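PDB 2W40: glycerol kinase, putative from Plasmodium falciparum, which probably catalyses the ATP-dependent phosphorylation of glycerol to sn-glycerol 3-phosphate, the single step of glycerol degradation by the kinase pathway. Local coordinates for residues A119-N124 with T132-Y137. Residues are numbered along the deposited sequence; the frame is centred on the assembly and turned at random.
Sequences AKYNNN and TYFNTY. With EDO (1,2-ethanediol), chain B.
Y133 lays one edge of its phenol ring against the first turn of a helix, where N123 O lies near the ring plane, 3.3 Å from CD1. The aromatic C-H groups on that edge carry a slight positive charge, which suits them to a carbonyl oxygen. N123 also brings its CB to 3.5 Å from Y133 CD1. Y133 CG stands anti to its own carbonyl carbon (chi1 -60°), which brings the ring against the helix start. Y133 CE1 passes 4.1 Å from N124 N, obliquely to the ring.

The second pair is aromatic. Y121 sets CB and CD2 against the far end of F134, and CD2 lies at the edge of the phenylalanine ring, 3.8 Å from CE2. The two planes are inclined at 77° and the ring centres are 5.8 Å apart. Phenylalanine suits the buried side, whereas the hydroxyl of tyrosine is at home on the partly exposed one.

Helix 123-130 joins the two sides: Y121 lies before it, N123 and N124 in its first turn, and Y133 and F134 in the loop that follows, within the N-terminal half of an FGGY kinase of the sugar kinase/Hsp70/actin superfamily. Between the pairs a water accepts from F134 N, at 3.1 Å, and weakly from N123 ND2, bridging loop backbone and helix start.

Further out, an ethanediol, probably from the crystallisation liquor, places C1 over one face of the Y133 ring, and its O2 accepts a nearly straight hydrogen bond from Y133 N at 3.0 Å. T132 OG1 donates to Y133 O in the carbonyl plane, on a lone pair, bracing the backbone that carries the tyrosine. F134 rests on V114 and F117 of helix 111-118 and I126 of helix 123-130, while F141 meets its ring edge-to-face.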
ATOM      1  N   ALA C 119     -11.099  12.635 -28.879  1.00 13.96           N
ATOM      2  CA  ALA C 119     -11.318  11.937 -30.169  1.00 14.86           C
ATOM      3  C   ALA C 119     -11.963  12.801 -31.226  1.00 14.82           C
ATOM      4  O   ALA C 119     -12.085  12.422 -32.468  1.00 18.72           O
ATOM      5  CB  ALA C 119     -12.198  10.732 -29.906  1.00 17.12           C
ATOM      6  N   LYS C 120     -12.433  13.959 -30.835  1.00 15.31           N
ATOM      7  CA  LYS C 120     -13.132  14.903 -31.710  1.00 17.09           C
ATOM      8  C   LYS C 120     -12.396  16.124 -32.167  1.00 14.88           C
ATOM      9  O   LYS C 120     -12.896  16.825 -32.991  1.00 17.00           O
ATOM     10  CB  LYS C 120     -14.440  15.359 -31.022  1.00 18.00           C
ATOM     11  CG  LYS C 120     -15.450  14.181 -30.955  1.00 25.02           C
ATOM     12  CD  LYS C 120     -16.779  14.619 -30.335  1.00 26.83           C
ATOM     13  CE  LYS C 120     -17.203  13.787 -29.102  1.00 34.32           C
ATOM     14  NZ  LYS C 120     -18.507  12.966 -29.241  1.00 35.70           N
ATOM     15  N   TYR C 121     -11.212  16.382 -31.610  1.00 14.64           N
ATOM     16  CA  TYR C 121     -10.380  17.540 -31.906  1.00 13.91           C
ATOM     17  C   TYR C 121      -8.917  17.078 -32.183  1.00 13.36           C
ATOM     18  O   TYR C 121      -8.450  16.080 -31.665  1.00 13.43           O
ATOM     19  CB  TYR C 121     -10.422  18.592 -30.754  1.00 14.32           C
ATOM     20  CG  TYR C 121     -11.805  19.178 -30.624  1.00 12.84           C
ATOM     21  CD1 TYR C 121     -12.149  20.259 -31.350  1.00 14.53           C
ATOM     22  CD2 TYR C 121     -12.742  18.596 -29.803  1.00 14.48           C
ATOM     23  CE1 TYR C 121     -13.466  20.810 -31.251  1.00 16.62           C
ATOM     24  CE2 TYR C 121     -14.037  19.115 -29.662  1.00 11.84           C
ATOM     25  CZ  TYR C 121     -14.380  20.217 -30.425  1.00 15.45           C
ATOM     26  OH  TYR C 121     -15.614  20.752 -30.374  1.00 16.23           O
ATOM     27  N   ASN C 122      -8.258  17.826 -33.036  1.00 13.01           N
ATOM     28  CA  ASN C 122      -6.884  17.616 -33.390  1.00 14.20           C
ATOM     29  C   ASN C 122      -6.050  18.170 -32.187  1.00 13.00           C
ATOM     30  O   ASN C 122      -5.969  19.361 -31.960  1.00 11.39           O
ATOM     31  CB  ASN C 122      -6.582  18.396 -34.658  1.00 13.81           C
ATOM     32  CG  ASN C 122      -5.143  18.214 -35.230  1.00 15.34           C
ATOM     33  OD1 ASN C 122      -4.949  18.283 -36.479  1.00 20.93           O
ATOM     34  ND2 ASN C 122      -4.168  18.070 -34.377  1.00 15.42           N
ATOM     35  N   ASN C 123      -5.377  17.267 -31.508  1.00 14.68           N
ATOM     36  CA  ASN C 123      -4.586  17.620 -30.232  1.00 16.14           C
ATOM     37  C   ASN C 123      -3.525  18.670 -30.594  1.00 13.64           C
ATOM     38  O   ASN C 123      -3.284  19.570 -29.782  1.00 12.17           O
ATOM     39  CB  ASN C 123      -3.925  16.392 -29.548  1.00 20.07           C
ATOM     40  CG  ASN C 123      -4.826  15.142 -29.579  1.00 28.69           C
ATOM     41  OD1 ASN C 123      -4.346  14.012 -29.923  1.00 37.92           O
ATOM     42  ND2 ASN C 123      -6.164  15.330 -29.199  1.00 29.86           N
ATOM     43  N   ASN C 124      -2.904  18.618 -31.775  1.00 11.66           N
ATOM     44  CA  ASN C 124      -1.872  19.612 -32.139  1.00 13.62           C
ATOM     45  C   ASN C 124      -2.438  21.017 -32.337  1.00 13.12           C
ATOM     46  O   ASN C 124      -1.797  22.013 -32.041  1.00 14.47           O
ATOM     47  CB  ASN C 124      -1.094  19.238 -33.374  1.00 13.76           C
ATOM     48  CG  ASN C 124      -0.404  17.884 -33.231  1.00 22.71           C
ATOM     49  OD1 ASN C 124       0.866  17.775 -33.252  1.00 28.91           O
ATOM     50  ND2 ASN C 124      -1.225  16.824 -33.170  1.00 26.39           N
ATOM     51  N   THR C 132      -1.218  23.396 -24.438  1.00  8.11           N
ATOM     52  CA  THR C 132      -1.448  22.085 -23.874  1.00  6.94           C
ATOM     53  C   THR C 132      -2.432  21.275 -24.747  1.00  8.36           C
ATOM     54  O   THR C 132      -3.204  21.867 -25.469  1.00  8.46           O
ATOM     55  CB  THR C 132      -2.078  22.194 -22.395  1.00  8.76           C
ATOM     56  OG1 THR C 132      -2.036  20.912 -21.746  1.00 10.74           O
ATOM     57  CG2 THR C 132      -3.490  22.888 -22.440  1.00  9.70           C
ATOM     58  N   TYR C 133      -2.312  19.958 -24.592  1.00  8.39           N
ATOM     59  CA  TYR C 133      -3.410  19.050 -25.047  1.00  8.58           C
ATOM     60  C   TYR C 133      -4.528  19.057 -24.002  1.00  9.23           C
ATOM     61  O   TYR C 133      -4.346  19.577 -22.904  1.00 10.39           O
ATOM     62  CB  TYR C 133      -2.868  17.665 -25.197  1.00  9.26           C
ATOM     63  CG  TYR C 133      -1.736  17.442 -26.176  1.00 11.26           C
ATOM     64  CD1 TYR C 133      -1.705  18.060 -27.356  1.00 10.25           C
ATOM     65  CD2 TYR C 133      -0.687  16.659 -25.851  1.00 17.73           C
ATOM     66  CE1 TYR C 133      -0.764  17.785 -28.320  1.00 13.79           C
ATOM     67  CE2 TYR C 133       0.354  16.472 -26.752  1.00 17.41           C
ATOM     68  CZ  TYR C 133       0.268  17.042 -28.027  1.00 18.79           C
ATOM     69  OH  TYR C 133       1.302  16.843 -28.979  1.00 24.39           O
ATOM     70  N   PHE C 134      -5.724  18.575 -24.371  1.00  9.22           N
ATOM     71  CA  PHE C 134      -6.778  18.333 -23.383  1.00  8.43           C
ATOM     72  C   PHE C 134      -6.198  17.459 -22.288  1.00  7.65           C
ATOM     73  O   PHE C 134      -5.501  16.462 -22.541  1.00  9.15           O
ATOM     74  CB  PHE C 134      -7.970  17.568 -24.030  1.00  8.45           C
ATOM     75  CG  PHE C 134      -8.786  18.365 -25.050  1.00 10.41           C
ATOM     76  CD1 PHE C 134      -8.814  19.773 -25.089  1.00  9.51           C
ATOM     77  CD2 PHE C 134      -9.544  17.712 -26.004  1.00 11.64           C
ATOM     78  CE1 PHE C 134      -9.596  20.499 -26.043  1.00 10.73           C
ATOM     79  CE2 PHE C 134     -10.280  18.477 -26.952  1.00  9.94           C
ATOM     80  CZ  PHE C 134     -10.373  19.803 -26.913  1.00 11.10           C
ATOM     81  N   ASN C 135      -6.616  17.773 -21.056  1.00  8.20           N
ATOM     82  CA  ASN C 135      -6.239  17.015 -19.896  1.00  8.33           C
ATOM     83  C   ASN C 135      -7.251  17.216 -18.771  1.00  7.94           C
ATOM     84  O   ASN C 135      -8.159  18.012 -18.917  1.00  8.06           O
ATOM     85  CB  ASN C 135      -4.789  17.362 -19.499  1.00 10.13           C
ATOM     86  CG  ASN C 135      -4.620  18.825 -19.155  1.00  7.40           C
ATOM     87  OD1 ASN C 135      -5.504  19.406 -18.417  1.00  9.23           O
ATOM     88  ND2 ASN C 135      -3.480  19.425 -19.592  1.00  8.77           N
ATOM     89  N   THR C 136      -7.063  16.496 -17.683  1.00  8.93           N
ATOM     90  CA  THR C 136      -7.959  16.589 -16.535  1.00  9.37           C
ATOM     91  C   THR C 136      -7.591  17.702 -15.575  1.00  9.50           C
ATOM     92  O   THR C 136      -8.296  17.903 -14.546  1.00 11.46           O
ATOM     93  CB  THR C 136      -8.045  15.285 -15.723  1.00 10.52           C
ATOM     94  OG1 THR C 136      -6.743  15.041 -15.231  1.00 13.26           O
ATOM     95  CG2 THR C 136      -8.472  14.080 -16.614  1.00 11.69           C
ATOM     96  N   TYR C 137      -6.491  18.380 -15.902  1.00  9.55           N
ATOM     97  CA  TYR C 137      -5.679  19.232 -14.973  1.00  8.46           C
ATOM     98  C   TYR C 137      -6.138  20.723 -15.080  1.00  8.21           C
ATOM     99  O   TYR C 137      -6.380  21.390 -14.035  1.00 10.73           O
ATOM    100  CB  TYR C 137      -4.225  19.054 -15.417  1.00  9.66           C
ATOM    101  CG  TYR C 137      -3.175  19.907 -14.738  1.00  7.70           C
ATOM    102  CD1 TYR C 137      -3.297  20.312 -13.391  1.00  9.60           C
ATOM    103  CD2 TYR C 137      -2.033  20.177 -15.396  1.00  9.82           C
ATOM    104  CE1 TYR C 137      -2.226  21.082 -12.783  1.00  8.57           C
ATOM    105  CE2 TYR C 137      -1.040  20.948 -14.827  1.00  9.13           C
ATOM    106  CZ  TYR C 137      -1.114  21.348 -13.511  1.00  9.91           C
ATOM    107  OH  TYR C 137      -0.059  22.095 -12.987  1.00 11.21           O
TER
HETATM  108  C1  EDO B1508       1.707  19.115 -24.335  1.00 16.66           C
HETATM  109  O1  EDO B1508       3.015  18.585 -24.656  1.00 18.51           O
HETATM  110  C2  EDO B1508       1.112  18.461 -23.118  1.00 12.76           C
HETATM  111  O2  EDO B1508      -0.128  18.967 -22.859  1.00 15.38           O
HETATM  112  O   HOH W   1      -5.774  17.467 -27.223  1.00 20.23           O